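Local atomic coordinates of DPS family protein (Vibrio cholerae O1 biovar El Tor, PDB entry 3IQ1), a protein that probably binds iron and oxidises it for storage within a hollow ferritin-like shell of twelve identical subunits. Residues A20-N25 and R122-L127; M35-Y40 and E57-D62; L75-R80 and T131-T136; D112-L117 and K149-L154. One frame throughout, in Å; residues are numbered along the deposited sequence.

Interaction 1 of 4, residues A20-N25 and R122-L127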
loop_
_atom_site.group_PDB
_atom_site.type_symbol
_atom_site.label_atom_id
_atom_site.label_comp_id
_atom_site.label_asym_id
_atom_site.label_seq_id
_atom_site.Cartn_x
_atom_site.Cartn_y
_atom_site.Cartn_z
ATOM N N ALA B 20 -31.352 19.015 18.725
ATOM C CA ALA B 20 -31.343 18.846 17.256
ATOM C C ALA B 20 -31.580 20.167 16.571
ATOM O O ALA B 20 -30.942 20.446 15.551
ATOM C CB ALA B 20 -32.374 17.873 16.811
ATOM N N ASN B 21 -32.474 20.975 17.125
ATOM C CA ASN B 21 -32.703 22.336 16.602
ATOM C C ASN B 21 -31.408 23.181 16.583
ATOM O O ASN B 21 -31.068 23.825 15.548
ATOM C CB ASN B 21 -33.738 23.059 17.430
ATOM C CG ASN B 21 -35.139 22.488 17.298
ATOM O OD1 ASN B 21 -35.426 21.728 16.379
ATOM N ND2 ASN B 21 -36.048 22.898 18.221
ATOM N N ALA B 22 -30.657 23.122 17.673
ATOM C CA ALA B 22 -29.400 23.866 17.781
ATOM C C ALA B 22 -28.340 23.296 16.827
ATOM O O ALA B 22 -27.597 24.067 16.177
ATOM C CB ALA B 22 -28.848 23.806 19.209
ATOM N N LEU B 23 -28.298 21.955 16.726
ATOM C CA LEU B 23 -27.428 21.305 15.788
ATOM C C LEU B 23 -27.744 21.678 14.315
ATOM O O LEU B 23 -26.851 21.781 13.484
ATOM C CB LEU B 23 -27.392 19.807 15.981
ATOM C CG LEU B 23 -26.718 19.288 17.294
ATOM C CD1 LEU B 23 -27.113 17.845 17.521
ATOM C CD2 LEU B 23 -25.181 19.440 17.239
ATOM N N ASN B 24 -29.010 21.797 13.994
ATOM C CA ASN B 24 -29.420 22.203 12.677
ATOM C C ASN B 24 -28.988 23.616 12.392
ATOM O O ASN B 24 -28.554 23.910 11.257
ATOM C CB ASN B 24 -30.947 22.097 12.516
ATOM C CG ASN B 24 -31.371 20.888 11.797
ATOM O OD1 ASN B 24 -32.393 20.236 12.177
ATOM N ND2 ASN B 24 -30.646 20.554 10.741
ATOM N N ASN B 25 -29.060 24.511 13.378
ATOM C CA ASN B 25 -28.542 25.894 13.136
ATOM C C ASN B 25 -27.041 25.870 12.919
ATOM O O ASN B 25 -26.484 26.574 12.100
ATOM C CB ASN B 25 -28.935 26.845 14.258
ATOM C CG ASN B 25 -30.394 27.176 14.235
ATOM O OD1 ASN B 25 -31.063 27.151 13.166
ATOM N ND2 ASN B 25 -30.920 27.561 15.417
ATOM N N ARG B 122 -19.695 25.400 21.729
ATOM C CA ARG B 122 -19.597 25.465 23.168
ATOM C C ARG B 122 -20.994 25.558 23.841
ATOM O O ARG B 122 -21.257 24.942 24.869
ATOM C CB ARG B 122 -18.749 26.657 23.564
ATOM C CG ARG B 122 -17.270 26.466 23.175
ATOM C CD ARG B 122 -16.519 27.746 23.346
ATOM N NE ARG B 122 -15.106 27.577 23.017
ATOM C CZ ARG B 122 -14.366 28.455 22.350
ATOM N NH1 ARG B 122 -14.895 29.621 21.943
ATOM N NH2 ARG B 122 -13.065 28.182 22.099
ATOM N N ASP B 123 -21.886 26.306 23.202
ATOM C CA ASP B 123 -23.244 26.393 23.729
ATOM C C ASP B 123 -23.970 25.060 23.669
ATOM O O ASP B 123 -24.598 24.664 24.645
ATOM C CB ASP B 123 -24.047 27.421 22.973
ATOM C CG ASP B 123 -23.747 28.843 23.398
ATOM O OD1 ASP B 123 -23.091 29.066 24.456
ATOM O OD2 ASP B 123 -24.256 29.766 22.705
ATOM N N ILE B 124 -23.828 24.365 22.538
ATOM C CA ILE B 124 -24.411 23.044 22.396
ATOM C C ILE B 124 -23.799 22.070 23.384
ATOM O O ILE B 124 -24.496 21.237 23.994
ATOM C CB ILE B 124 -24.326 22.511 20.943
ATOM C CG1 ILE B 124 -25.167 23.393 20.027
ATOM C CG2 ILE B 124 -24.791 21.036 20.892
ATOM C CD1 ILE B 124 -24.875 23.181 18.533
ATOM N N LEU B 125 -22.466 22.109 23.526
ATOM C CA LEU B 125 -21.805 21.264 24.517
ATOM C C LEU B 125 -22.386 21.460 25.909
ATOM O O LEU B 125 -22.644 20.497 26.634
ATOM C CB LEU B 125 -20.301 21.521 24.542
ATOM C CG LEU B 125 -19.474 20.758 25.556
ATOM C CD1 LEU B 125 -19.560 19.306 25.310
ATOM C CD2 LEU B 125 -18.014 21.229 25.433
ATOM N N GLU B 126 -22.564 22.714 26.287
ATOM C CA GLU B 126 -23.104 23.009 27.623
ATOM C C GLU B 126 -24.517 22.452 27.774
ATOM O O GLU B 126 -24.846 21.838 28.788
ATOM C CB GLU B 126 -23.140 24.525 27.845
ATOM C CG GLU B 126 -23.461 24.927 29.247
ATOM C CD GLU B 126 -23.246 26.430 29.541
ATOM O OE1 GLU B 126 -22.432 27.096 28.857
ATOM O OE2 GLU B 126 -23.900 26.907 30.491
ATOM N N LEU B 127 -25.365 22.665 26.771
ATOM C CA LEU B 127 -26.765 22.198 26.830
ATOM C C LEU B 127 -26.787 20.671 26.921
ATOM O O LEU B 127 -27.536 20.075 27.696
ATOM C CB LEU B 127 -27.505 22.672 25.585
ATOM C CG LEU B 127 -28.969 22.235 25.493
ATOM C CD1 LEU B 127 -29.776 22.751 26.707
ATOM C CD2 LEU B 127 -29.578 22.754 24.168
#
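A22 and I124 mark the nearest approach of two helices that run in broadly opposite senses, with 6.8 Å between A22 CA and I124 CA. The contact belongs to the four-helix bundle of the ferritin-like fold and joins helix 13-43 to helix 103-131. It is small and wholly apolar in its side chains. A22 has only a methyl group to offer, and this points toward the partner helix. A22 CB lies 3.8 Å from I124 CG1. I124 turns CG1 to the side of its backbone N, anti to its carbonyl carbon (chi1 -65°), which carries the ethyl arm across the gap. The CG2 branch takes another direction and sits 4.0 Å from L23 CD2. L23 leaves its helix to one side, yet its tip bends back against I124. The side chains of these two cross obliquely. L19 and L26 of helix 13-43 touch I124 as well, and M140 of helix 134-158 touches both L23 and I124. I124 therefore lies within the apolar interior of the bundle. The terminal methyl of I124 rests against the A22 backbone, with I124 CD1 3.7 Å from A22 O.

Interaction 2 of 4, residues M35-Y40 and E57-D62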
loop_
_atom_site.group_PDB
_atom_site.type_symbol
_atom_site.label_atom_id
_atom_site.label_comp_id
_atom_site.label_asym_id
_atom_site.label_seq_id
_atom_site.Cartn_x
_atom_site.Cartn_y
_atom_site.Cartn_z
HETATM N N MSE B 35 -19.244 26.734 1.669
HETATM C CA MSE B 35 -19.439 27.341 0.369
HETATM C C MSE B 35 -18.474 28.506 0.238
HETATM O O MSE B 35 -17.811 28.653 -0.797
HETATM C CB MSE B 35 -20.905 27.785 0.137
HETATM C CG MSE B 35 -21.239 28.275 -1.247
HETATM SE SE MSE B 35 -21.112 26.747 -2.472
HETATM C CE MSE B 35 -19.606 27.294 -3.332
ATOM N N ASN B 36 -18.400 29.353 1.267
ATOM C CA ASN B 36 -17.433 30.451 1.244
ATOM C C ASN B 36 -15.996 29.982 1.023
ATOM O O ASN B 36 -15.226 30.596 0.273
ATOM C CB ASN B 36 -17.495 31.277 2.540
ATOM C CG ASN B 36 -18.783 32.063 2.703
ATOM O OD1 ASN B 36 -19.553 32.208 1.778
ATOM N ND2 ASN B 36 -19.040 32.538 3.941
ATOM N N THR B 37 -15.625 28.877 1.682
ATOM C CA THR B 37 -14.291 28.319 1.615
ATOM C C THR B 37 -14.009 27.722 0.229
ATOM O O THR B 37 -12.872 27.836 -0.275
ATOM C CB THR B 37 -14.059 27.285 2.730
ATOM O OG1 THR B 37 -14.402 27.892 3.972
ATOM C CG2 THR B 37 -12.586 26.826 2.775
ATOM N N ARG B 38 -15.031 27.122 -0.416
ATOM C CA ARG B 38 -14.885 26.687 -1.776
ATOM C C ARG B 38 -14.569 27.897 -2.665
ATOM O O ARG B 38 -13.671 27.827 -3.524
ATOM C CB ARG B 38 -16.137 25.968 -2.239
ATOM C CG ARG B 38 -16.306 24.631 -1.558
ATOM C CD ARG B 38 -15.591 23.591 -2.272
ATOM N NE ARG B 38 -16.409 22.970 -3.332
ATOM C CZ ARG B 38 -15.965 21.997 -4.093
ATOM N NH1 ARG B 38 -14.730 21.581 -3.958
ATOM N NH2 ARG B 38 -16.751 21.405 -4.996
ATOM N N GLY B 39 -15.281 29.011 -2.449
ATOM C CA GLY B 39 -15.009 30.240 -3.175
ATOM C C GLY B 39 -13.570 30.715 -2.933
ATOM O O GLY B 39 -12.875 31.165 -3.835
ATOM N N TYR B 40 -13.131 30.664 -1.687
ATOM C CA TYR B 40 -11.771 31.107 -1.387
ATOM C C TYR B 40 -10.736 30.317 -2.191
ATOM O O TYR B 40 -9.748 30.900 -2.696
ATOM C CB TYR B 40 -11.460 30.993 0.101
ATOM C CG TYR B 40 -12.355 31.761 1.083
ATOM C CD1 TYR B 40 -13.089 32.857 0.714
ATOM C CD2 TYR B 40 -12.391 31.388 2.428
ATOM C CE1 TYR B 40 -13.883 33.550 1.657
ATOM C CE2 TYR B 40 -13.133 32.044 3.355
ATOM C CZ TYR B 40 -13.899 33.140 2.999
ATOM O OH TYR B 40 -14.663 33.828 3.915
ATOM N N GLU B 57 -8.531 23.982 0.201
ATOM C CA GLU B 57 -9.052 22.646 -0.056
ATOM C C GLU B 57 -8.956 21.725 1.171
ATOM O O GLU B 57 -9.910 21.009 1.488
ATOM C CB GLU B 57 -8.370 22.020 -1.283
ATOM C CG GLU B 57 -8.852 20.656 -1.613
ATOM C CD GLU B 57 -8.109 20.022 -2.791
ATOM O OE1 GLU B 57 -6.870 20.168 -2.899
ATOM O OE2 GLU B 57 -8.759 19.281 -3.530
ATOM N N GLU B 58 -7.829 21.753 1.877
ATOM C CA GLU B 58 -7.700 20.988 3.114
ATOM C C GLU B 58 -8.811 21.376 4.088
ATOM O O GLU B 58 -9.449 20.518 4.695
ATOM C CB GLU B 58 -6.329 21.260 3.720
ATOM C CG GLU B 58 -6.107 20.593 4.991
ATOM C CD GLU B 58 -4.795 20.998 5.637
ATOM O OE1 GLU B 58 -3.949 21.576 4.943
ATOM O OE2 GLU B 58 -4.625 20.679 6.826
ATOM N N ILE B 59 -9.019 22.666 4.219
ATOM C CA ILE B 59 -9.977 23.202 5.179
ATOM C C ILE B 59 -11.419 22.822 4.806
ATOM O O ILE B 59 -12.146 22.293 5.655
ATOM C CB ILE B 59 -9.809 24.685 5.379
ATOM C CG1 ILE B 59 -8.467 24.880 6.147
ATOM C CG2 ILE B 59 -11.028 25.239 6.119
ATOM C CD1 ILE B 59 -8.012 26.291 6.314
ATOM N N TYR B 60 -11.823 23.025 3.544
ATOM C CA TYR B 60 -13.187 22.623 3.185
ATOM C C TYR B 60 -13.444 21.103 3.168
ATOM O O TYR B 60 -14.572 20.664 3.445
ATOM C CB TYR B 60 -13.711 23.304 1.915
ATOM C CG TYR B 60 -13.168 22.890 0.577
ATOM C CD1 TYR B 60 -12.571 23.815 -0.232
ATOM C CD2 TYR B 60 -13.346 21.622 0.097
ATOM C CE1 TYR B 60 -12.120 23.472 -1.477
ATOM C CE2 TYR B 60 -12.896 21.251 -1.173
ATOM C CZ TYR B 60 -12.307 22.194 -1.949
ATOM O OH TYR B 60 -11.869 21.843 -3.227
ATOM N N THR B 61 -12.398 20.305 2.951
ATOM C CA THR B 61 -12.481 18.854 3.007
ATOM C C THR B 61 -12.816 18.422 4.445
ATOM O O THR B 61 -13.656 17.531 4.659
ATOM C CB THR B 61 -11.184 18.236 2.486
ATOM O OG1 THR B 61 -11.057 18.571 1.097
ATOM C CG2 THR B 61 -11.232 16.734 2.597
ATOM N N ASP B 62 -12.133 19.023 5.406
ATOM C CA ASP B 62 -12.351 18.750 6.843
ATOM C C ASP B 62 -13.771 19.250 7.242
ATOM O O ASP B 62 -14.501 18.570 7.958
ATOM C CB ASP B 62 -11.232 19.392 7.678
ATOM C CG ASP B 62 -9.888 18.623 7.601
ATOM O OD1 ASP B 62 -9.908 17.395 7.254
ATOM O OD2 ASP B 62 -8.802 19.204 7.899
#
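The Y60 ring is held between two neighbours. R38 CD sits over the centre of one face, in a CH-pi contact 3.4 Å from the Y60 ring centroid and only 6° off its normal. E57 CA covers the opposite face toward the rim. T37 O lies at the ring edge, near its plane. The R38 guanidinium does not stack on the ring. Its plane stands 80° from that of Y60, and it turns an edge to the hydroxyl, with R38 NH1 3.0 Å from Y60 OH. Bends at chi2 and chi3 fold the R38 chain over the ring. R38 NH2 forms a salt bridge with D68 of the third subunit, so this arginine also serves an interface of the shell. T37 packs on the near end of the tyrosine, where T37 CG2 lies 3.8 Å from Y60 CB and 4.0 Å from I59 CG2. T37 OG1 is hydrogen-bonded to F33 O of its own helix. This is the antiparallel helix pair of a ferritin-like bundle, with local axes 9.1 Å apart at 160°. Helix 13-43 meets helix 49-76 here. L110 of helix 103-131 touches both T37 and I59, and H41 meets the Y60 ring edge-to-face.

Interaction 3 of 4, residues L75-R80 and T131-T136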
loop_
_atom_site.group_PDB
_atom_site.type_symbol
_atom_site.label_atom_id
_atom_site.label_comp_id
_atom_site.label_asym_id
_atom_site.label_seq_id
_atom_site.Cartn_x
_atom_site.Cartn_y
_atom_site.Cartn_z
ATOM N N LEU B 75 -29.942 13.047 12.689
ATOM C CA LEU B 75 -30.754 11.854 12.366
ATOM C C LEU B 75 -30.772 10.878 13.569
ATOM O O LEU B 75 -31.768 10.226 13.836
ATOM C CB LEU B 75 -30.165 11.167 11.118
ATOM C CG LEU B 75 -30.389 11.907 9.799
ATOM C CD1 LEU B 75 -29.342 11.473 8.746
ATOM C CD2 LEU B 75 -31.827 11.691 9.345
ATOM N N THR B 76 -29.649 10.771 14.251
ATOM C CA THR B 76 -29.446 9.871 15.367
ATOM C C THR B 76 -30.350 10.272 16.530
ATOM O O THR B 76 -30.860 9.403 17.224
ATOM C CB THR B 76 -27.943 9.816 15.751
ATOM O OG1 THR B 76 -27.204 9.157 14.676
ATOM C CG2 THR B 76 -27.694 9.012 16.992
ATOM N N LEU B 77 -30.628 11.556 16.632
ATOM C CA LEU B 77 -31.535 12.132 17.623
ATOM C C LEU B 77 -33.003 12.084 17.170
ATOM O O LEU B 77 -33.860 12.680 17.816
ATOM C CB LEU B 77 -31.122 13.577 17.995
ATOM C CG LEU B 77 -29.791 13.696 18.764
ATOM C CD1 LEU B 77 -29.395 15.187 18.744
ATOM C CD2 LEU B 77 -29.909 13.150 20.169
ATOM N N SER B 78 -33.278 11.366 16.074
ATOM C CA SER B 78 -34.638 11.246 15.474
ATOM C C SER B 78 -35.191 12.598 15.081
ATOM O O SER B 78 -36.360 12.887 15.277
ATOM C CB SER B 78 -35.601 10.486 16.386
ATOM O OG SER B 78 -35.146 9.161 16.554
ATOM N N ALA B 79 -34.335 13.411 14.509
ATOM C CA ALA B 79 -34.723 14.693 14.001
ATOM C C ALA B 79 -34.357 14.802 12.512
ATOM O O ALA B 79 -33.624 13.982 11.970
ATOM C CB ALA B 79 -34.068 15.843 14.881
ATOM N N ARG B 80 -34.874 15.854 11.864
ATOM C CA ARG B 80 -34.669 16.076 10.444
ATOM C C ARG B 80 -33.509 17.030 10.163
ATOM O O ARG B 80 -33.600 18.172 10.540
ATOM C CB ARG B 80 -35.956 16.749 9.909
ATOM C CG ARG B 80 -35.915 17.160 8.446
ATOM C CD ARG B 80 -37.211 17.844 8.073
ATOM N NE ARG B 80 -37.311 18.269 6.676
ATOM C CZ ARG B 80 -36.719 19.345 6.155
ATOM N NH1 ARG B 80 -35.906 20.120 6.859
ATOM N NH2 ARG B 80 -36.893 19.611 4.862
ATOM N N THR B 131 -28.219 17.717 30.183
ATOM C CA THR B 131 -29.137 16.589 30.169
ATOM C C THR B 131 -28.501 15.230 29.984
ATOM O O THR B 131 -29.207 14.227 29.855
ATOM C CB THR B 131 -30.244 16.752 29.118
ATOM O OG1 THR B 131 -29.677 17.110 27.863
ATOM C CG2 THR B 131 -31.239 17.812 29.615
ATOM N N GLY B 132 -27.185 15.181 29.971
ATOM C CA GLY B 132 -26.470 13.944 29.809
ATOM C C GLY B 132 -26.463 13.361 28.417
ATOM O O GLY B 132 -26.379 12.137 28.251
ATOM N N ASP B 133 -26.592 14.207 27.401
ATOM C CA ASP B 133 -26.456 13.751 26.029
ATOM C C ASP B 133 -24.922 13.668 25.686
ATOM O O ASP B 133 -24.329 14.526 25.026
ATOM C CB ASP B 133 -27.234 14.624 25.043
ATOM C CG ASP B 133 -27.148 14.126 23.617
ATOM O OD1 ASP B 133 -26.372 13.183 23.340
ATOM O OD2 ASP B 133 -27.813 14.706 22.737
ATOM N N GLU B 134 -24.332 12.549 26.073
ATOM C CA GLU B 134 -22.902 12.339 25.921
ATOM C C GLU B 134 -22.494 12.191 24.453
ATOM O O GLU B 134 -21.432 12.662 24.069
ATOM C CB GLU B 134 -22.482 11.083 26.653
ATOM C CG GLU B 134 -20.980 10.804 26.520
ATOM C CD GLU B 134 -20.111 11.923 27.066
ATOM O OE1 GLU B 134 -20.593 12.632 28.026
ATOM O OE2 GLU B 134 -18.953 12.053 26.581
ATOM N N GLY B 135 -23.324 11.555 23.643
ATOM C CA GLY B 135 -23.000 11.449 22.220
ATOM C C GLY B 135 -22.870 12.784 21.495
ATOM O O GLY B 135 -21.969 13.000 20.696
ATOM N N THR B 136 -23.762 13.710 21.837
ATOM C CA THR B 136 -23.705 15.052 21.284
ATOM C C THR B 136 -22.556 15.810 21.878
ATOM O O THR B 136 -21.818 16.469 21.156
ATOM C CB THR B 136 -25.016 15.812 21.462
ATOM O OG1 THR B 136 -26.056 15.104 20.800
ATOM C CG2 THR B 136 -24.947 17.285 20.913
#
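L77 pushes its two methyls against D133 and T136 where two chain turns meet near one end of the four-helix bundle of the ferritin-like fold. L77 is the first residue beyond helix 49-76. D133 is the N-cap of helix 134-158. The packed part is compact and buried. L77 CG sits beside the backbone N (chi1 -68°), which brings both methyls to the polar pair. L77 CD2 lies 3.7 Å from D133 OD2, and L77 CD1 lies 3.9 Å from T136 OG1. L77 and D133 meet head-on, while T136 lies across the leucine. The leucine thus lies against a polar pair whose atoms are already engaged. T136 N gives the capping bond to D133 OD1, 3.1 Å long, with an N-H...O angle of 162°. R73 joins this group with a salt bridge from NH2 to D133 OD1 and a hydrogen bond from NE to T136 OG1. The carboxylate is probably kept charged by this setting of arginine and helix start.

The outer side is looser. S78 and G132 both have positive phi, and each takes part in a Schellman motif that ends a helix. They bring the chain around at the exposed surface and leave the contact to the buried residues. R80 takes no part in the contact; its NE forms a salt bridge with D99 OD1 of the third subunit. On the buried side, the T136 hydroxyl approaches from above the carboxylate plane, and T136 OG1 donates to D133 OD2 over 2.6 Å.

Interaction 4 of 4, residues D112-L117 and K149-L154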
loop_
_atom_site.group_PDB
_atom_site.type_symbol
_atom_site.label_atom_id
_atom_site.label_comp_id
_atom_site.label_asym_id
_atom_site.label_seq_id
_atom_site.Cartn_x
_atom_site.Cartn_y
_atom_site.Cartn_z
ATOM N N ASP B 112 -13.049 34.435 11.318
ATOM C CA ASP B 112 -14.305 34.957 11.832
ATOM C C ASP B 112 -15.414 33.894 11.829
ATOM O O ASP B 112 -16.199 33.825 12.797
ATOM C CB ASP B 112 -14.693 36.151 11.014
ATOM C CG ASP B 112 -13.730 37.343 11.211
ATOM O OD1 ASP B 112 -13.044 37.415 12.264
ATOM O OD2 ASP B 112 -13.715 38.265 10.378
ATOM N N GLY B 113 -15.448 33.077 10.789
ATOM C CA GLY B 113 -16.430 31.992 10.655
ATOM C C GLY B 113 -16.205 30.932 11.733
ATOM O O GLY B 113 -17.135 30.484 12.421
ATOM N N PHE B 114 -14.950 30.517 11.913
ATOM C CA PHE B 114 -14.632 29.549 12.958
ATOM C C PHE B 114 -14.963 30.091 14.337
ATOM O O PHE B 114 -15.336 29.346 15.253
ATOM C CB PHE B 114 -13.164 29.047 12.909
ATOM C CG PHE B 114 -12.922 27.989 11.876
ATOM C CD1 PHE B 114 -13.540 26.743 11.978
ATOM C CD2 PHE B 114 -12.053 28.211 10.790
ATOM C CE1 PHE B 114 -13.326 25.780 11.029
ATOM C CE2 PHE B 114 -11.836 27.241 9.848
ATOM C CZ PHE B 114 -12.463 26.019 9.967
ATOM N N SER B 115 -14.839 31.402 14.522
ATOM C CA SER B 115 -15.177 31.920 15.792
ATOM C C SER B 115 -16.681 31.716 16.154
ATOM O O SER B 115 -17.005 31.407 17.305
ATOM C CB SER B 115 -14.611 33.340 15.925
ATOM O OG SER B 115 -13.136 33.286 15.852
ATOM N N ILE B 116 -17.572 31.839 15.170
ATOM C CA ILE B 116 -19.007 31.512 15.274
ATOM C C ILE B 116 -19.239 30.008 15.509
ATOM O O ILE B 116 -19.970 29.622 16.409
ATOM C CB ILE B 116 -19.796 32.011 14.030
ATOM C CG1 ILE B 116 -19.885 33.545 14.096
ATOM C CG2 ILE B 116 -21.137 31.380 13.990
ATOM C CD1 ILE B 116 -20.398 34.199 12.856
ATOM N N LEU B 117 -18.600 29.155 14.728
ATOM C CA LEU B 117 -18.738 27.722 14.957
ATOM C C LEU B 117 -18.328 27.376 16.391
ATOM O O LEU B 117 -18.988 26.606 17.077
ATOM C CB LEU B 117 -17.929 26.907 13.925
ATOM C CG LEU B 117 -18.317 27.120 12.460
ATOM C CD1 LEU B 117 -17.493 26.120 11.608
ATOM C CD2 LEU B 117 -19.822 26.942 12.249
ATOM N N LYS B 149 -7.311 24.617 17.474
ATOM C CA LYS B 149 -5.978 24.432 16.923
ATOM C C LYS B 149 -5.900 25.187 15.594
ATOM O O LYS B 149 -4.934 25.923 15.337
ATOM C CB LYS B 149 -5.637 22.942 16.751
ATOM C CG LYS B 149 -4.254 22.764 16.230
ATOM C CD LYS B 149 -3.990 21.338 15.850
ATOM C CE LYS B 149 -2.675 21.219 15.149
ATOM N NZ LYS B 149 -2.321 19.740 14.887
ATOM N N LEU B 150 -6.916 25.023 14.755
ATOM C CA LEU B 150 -6.891 25.649 13.444
ATOM C C LEU B 150 -6.909 27.145 13.575
ATOM O O LEU B 150 -6.191 27.857 12.848
ATOM C CB LEU B 150 -8.054 25.171 12.591
ATOM C CG LEU B 150 -8.098 25.660 11.132
ATOM C CD1 LEU B 150 -6.728 25.533 10.374
ATOM C CD2 LEU B 150 -9.220 24.924 10.352
ATOM N N VAL B 151 -7.730 27.646 14.493
ATOM C CA VAL B 151 -7.784 29.093 14.702
ATOM C C VAL B 151 -6.413 29.640 15.121
ATOM O O VAL B 151 -5.997 30.733 14.661
ATOM C CB VAL B 151 -8.938 29.467 15.646
ATOM C CG1 VAL B 151 -8.834 30.969 16.140
ATOM C CG2 VAL B 151 -10.279 29.249 14.938
ATOM N N TRP B 152 -5.683 28.940 15.984
ATOM C CA TRP B 152 -4.304 29.311 16.299
ATOM C C TRP B 152 -3.449 29.446 15.025
ATOM O O TRP B 152 -2.823 30.484 14.777
ATOM C CB TRP B 152 -3.683 28.333 17.311
ATOM C CG TRP B 152 -2.170 28.235 17.152
ATOM C CD1 TRP B 152 -1.267 29.262 17.260
ATOM C CD2 TRP B 152 -1.410 27.087 16.757
ATOM N NE1 TRP B 152 -0.027 28.834 16.929
ATOM C CE2 TRP B 152 -0.059 27.504 16.639
ATOM C CE3 TRP B 152 -1.720 25.749 16.515
ATOM C CZ2 TRP B 152 0.943 26.649 16.292
ATOM C CZ3 TRP B 152 -0.710 24.889 16.167
ATOM C CH2 TRP B 152 0.624 25.356 16.047
HETATM N N MSE B 153 -3.494 28.445 14.167
HETATM C CA MSE B 153 -2.691 28.456 12.950
HETATM C C MSE B 153 -3.065 29.582 11.976
HETATM O O MSE B 153 -2.175 30.231 11.411
HETATM C CB MSE B 153 -2.770 27.090 12.268
HETATM C CG MSE B 153 -2.346 25.958 13.124
HETATM SE SE MSE B 153 -2.380 24.284 12.114
HETATM C CE MSE B 153 -4.174 24.189 11.863
ATOM N N LEU B 154 -4.357 29.765 11.719
ATOM C CA LEU B 154 -4.813 30.807 10.828
ATOM C C LEU B 154 -4.351 32.168 11.347
ATOM O O LEU B 154 -3.862 33.013 10.586
ATOM C CB LEU B 154 -6.339 30.774 10.770
ATOM C CG LEU B 154 -6.956 29.532 10.147
ATOM C CD1 LEU B 154 -8.505 29.624 10.241
ATOM C CD2 LEU B 154 -6.504 29.301 8.702
#
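F114 reaches toward the partner helix and meets V151, L154 and L150 in turn. Its CB comes first, 3.5 Å from V151 CG2. The CG is set beside the backbone N, anti to the carbonyl carbon (chi1 -80°), and from there the ring reaches L154 and L150. Along one side of the ring, F114 CD2 lies 3.9 Å from L154 CD1. The next atom, F114 CE2, is 3.5 Å from L150 CD2. At the tip F114 CZ comes closer still, 3.4 Å from the same L150 CD2. The three aliphatic groups approach the ring obliquely. L154 crosses the F114 side chain at about a right angle. These residues join helices 103-131 and 134-158, the second antiparallel hairpin of the ferritin-like four-helix bundle. The local axes pass 10.3 Å apart at 159°. L150, V151 and L154 form a patch spanning one helical turn, and F114 lies along it. Around the ring, F33 of helix 13-43 meets F114 edge-to-face, and Q147 touches it from helix 134-158. V151 also packs on L8 of the second subunit. L150 has CG anti to its backbone N (chi1 -175°), which carries CD2 out to the far end of the F114 ring.

All four contacts lie in one four-helix bundle. Interaction 2 joins its first two long helices, and interaction 4 joins its last two. Interaction 1 ties helix 13-43 to helix 103-131, so it bridges these two hairpins. Interaction 3 does likewise near one end, from the end of helix 49-76 to the start of helix 134-158. Interactions 1 and 3 touch, with centres 10 Å apart, and cross along the chain. Interactions 2 and 4 touch through I59, with centres 13 Å apart, and follow in series. Interactions 2 and 3 are farthest apart, about 27 Å between centres. Residues from all four segment pairs also meet other subunits, linking bundle to shell.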